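Local structure of Ala-tRNApro hydrolase ProX (Aeropyrum pernix, 1WDV) at residues A[18-23]-A[127-132]. The protein probably acts as a trans-editing hydrolase that deacylates mischarged aminoacyl-tRNA, removing alanine wrongly attached to proline tRNA. Sequence-based numbering, arbitrary orientation.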
loop_
_atom_site.group_PDB
_atom_site.type_symbol
_atom_site.label_atom_id
_atom_site.label_comp_id
_atom_site.label_asym_id
_atom_site.label_seq_id
_atom_site.Cartn_x
_atom_site.Cartn_y
_atom_site.Cartn_z
ATOM N N LEU A 18 -3.357 -6.958 12.350
ATOM C CA LEU A 18 -3.574 -7.754 11.140
ATOM C C LEU A 18 -4.937 -8.440 11.289
ATOM O O LEU A 18 -5.203 -9.106 12.304
ATOM C CB LEU A 18 -2.493 -8.823 10.947
ATOM C CG LEU A 18 -1.124 -8.410 10.409
ATOM C CD1 LEU A 18 -0.298 -9.669 10.240
ATOM C CD2 LEU A 18 -1.263 -7.669 9.062
ATOM N N LEU A 19 -5.804 -8.265 10.301
ATOM C CA LEU A 19 -7.125 -8.879 10.321
ATOM C C LEU A 19 -7.057 -9.994 9.299
ATOM O O LEU A 19 -6.482 -9.826 8.223
ATOM C CB LEU A 19 -8.198 -7.863 9.960
ATOM C CG LEU A 19 -8.318 -6.670 10.924
ATOM C CD1 LEU A 19 -9.479 -5.830 10.464
ATOM C CD2 LEU A 19 -8.514 -7.132 12.388
ATOM N N ILE A 20 -7.637 -11.144 9.629
ATOM C CA ILE A 20 -7.557 -12.294 8.725
ATOM C C ILE A 20 -8.861 -12.644 8.050
ATOM O O ILE A 20 -9.877 -12.780 8.709
ATOM C CB ILE A 20 -7.101 -13.538 9.526
ATOM C CG1 ILE A 20 -5.874 -13.189 10.374
ATOM C CG2 ILE A 20 -6.824 -14.692 8.574
ATOM C CD1 ILE A 20 -4.703 -12.654 9.570
HETATM N N MSE A 21 -8.837 -12.798 6.731
HETATM C CA MSE A 21 -10.030 -13.174 5.974
HETATM C C MSE A 21 -9.961 -14.697 5.821
HETATM O O MSE A 21 -8.943 -15.239 5.443
HETATM C CB MSE A 21 -9.997 -12.496 4.606
HETATM C CG MSE A 21 -9.711 -11.004 4.703
HETATM SE SE MSE A 21 -11.141 -10.107 5.612
HETATM C CE MSE A 21 -12.342 -10.868 4.496
ATOM N N GLN A 22 -11.044 -15.400 6.124
ATOM C CA GLN A 22 -11.018 -16.858 6.044
ATOM C C GLN A 22 -10.591 -17.330 4.647
ATOM O O GLN A 22 -9.815 -18.283 4.503
ATOM C CB GLN A 22 -12.388 -17.412 6.424
ATOM C CG GLN A 22 -12.350 -18.896 6.701
ATOM C CD GLN A 22 -12.684 -19.692 5.468
ATOM O OE1 GLN A 22 -13.677 -19.399 4.801
ATOM N NE2 GLN A 22 -11.859 -20.712 5.152
ATOM N N LYS A 23 -11.116 -16.666 3.626
ATOM C CA LYS A 23 -10.740 -16.941 2.250
ATOM C C LYS A 23 -10.214 -15.610 1.732
ATOM O O LYS A 23 -10.773 -14.559 2.018
ATOM C CB LYS A 23 -11.953 -17.383 1.431
ATOM C CG LYS A 23 -12.417 -18.783 1.817
ATOM C CD LYS A 23 -13.685 -19.187 1.108
ATOM C CE LYS A 23 -14.121 -20.579 1.554
ATOM N NZ LYS A 23 -15.273 -21.038 0.722
ATOM N N ARG A 127 0.185 -11.228 3.437
ATOM C CA ARG A 127 -0.313 -12.521 2.948
ATOM C C ARG A 127 -1.617 -12.196 2.221
ATOM O O ARG A 127 -2.260 -11.182 2.509
ATOM C CB ARG A 127 -0.614 -13.469 4.108
ATOM C CG ARG A 127 0.569 -13.807 4.998
ATOM C CD ARG A 127 1.600 -14.673 4.285
ATOM N NE ARG A 127 2.703 -15.041 5.179
ATOM C CZ ARG A 127 3.808 -15.681 4.799
ATOM N NH1 ARG A 127 3.977 -16.039 3.528
ATOM N NH2 ARG A 127 4.753 -15.959 5.693
ATOM N N GLU A 128 -2.004 -13.053 1.286
ATOM C CA GLU A 128 -3.221 -12.861 0.506
ATOM C C GLU A 128 -4.470 -12.754 1.367
ATOM O O GLU A 128 -5.441 -12.098 0.979
ATOM C CB GLU A 128 -3.402 -14.023 -0.478
ATOM C CG GLU A 128 -2.480 -14.001 -1.686
ATOM C CD GLU A 128 -2.875 -12.943 -2.710
ATOM O OE1 GLU A 128 -4.027 -12.450 -2.644
ATOM O OE2 GLU A 128 -2.039 -12.616 -3.591
ATOM N N ASN A 129 -4.458 -13.404 2.529
ATOM C CA ASN A 129 -5.619 -13.398 3.418
ATOM C C ASN A 129 -5.513 -12.461 4.622
ATOM O O ASN A 129 -6.321 -12.541 5.551
ATOM C CB ASN A 129 -5.875 -14.822 3.925
ATOM C CG ASN A 129 -4.823 -15.292 4.911
ATOM O OD1 ASN A 129 -3.721 -14.750 4.976
ATOM N ND2 ASN A 129 -5.150 -16.328 5.678
ATOM N N ALA A 130 -4.534 -11.561 4.620
ATOM C CA ALA A 130 -4.393 -10.692 5.774
ATOM C C ALA A 130 -4.445 -9.241 5.366
ATOM O O ALA A 130 -3.847 -8.848 4.366
ATOM C CB ALA A 130 -3.047 -10.967 6.506
ATOM N N LEU A 131 -5.207 -8.464 6.127
ATOM C CA LEU A 131 -5.308 -7.041 5.907
ATOM C C LEU A 131 -4.679 -6.296 7.087
ATOM O O LEU A 131 -4.854 -6.675 8.245
ATOM C CB LEU A 131 -6.779 -6.638 5.763
ATOM C CG LEU A 131 -7.438 -7.246 4.517
ATOM C CD1 LEU A 131 -8.950 -7.300 4.739
ATOM C CD2 LEU A 131 -7.118 -6.408 3.292
ATOM N N LEU A 132 -3.939 -5.227 6.795
ATOM C CA LEU A 132 -3.317 -4.443 7.858
ATOM C C LEU A 132 -4.197 -3.248 8.185
ATOM O O LEU A 132 -4.435 -2.393 7.326
ATOM C CB LEU A 132 -1.953 -3.916 7.398
ATOM C CG LEU A 132 -1.236 -2.916 8.325
ATOM C CD1 LEU A 132 -0.858 -3.618 9.621
ATOM C CD2 LEU A 132 0.011 -2.375 7.615
HETATM O O HOH W 1 -7.538 -17.815 6.183
#
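L19 and L131 form a hydrogen-bonded pair in a three-stranded antiparallel sheet, with strand 17-20 at one edge and strand 130-134 in the middle. Their two backbone bonds are nearly straight, with L19 N to L131 O and L131 N to L19 O both 2.8 Å. Beyond the strand end, M21 N continues the pattern with a hydrogen bond to N129 O (2.8 Å). Weaker CA-H...O contacts accompany these bonds, such as I20 CA to N129 O at 3.4 Å. A type I turn from R127 to A130 leads into the second strand.

Apolar side chains divide between the two faces. With L19 and L131, which rest on L35 of helix 28-35, lies the selenomethionine M21; its chain, bent at chi2 (-65°) and chi3 (-52°), sets SE 3.7 Å from L131 CD1. On the other face I20 CD1 meets A130 CB, while L18 CD2 reaches L132 CD1 beside helix 4-12.

N129 runs alongside I20, its ND2 lying 3.7 Å from I20 CG2. N129 ND2 also donates to a water whose O lies 2.9 Å away, and that water donates to Q22 O.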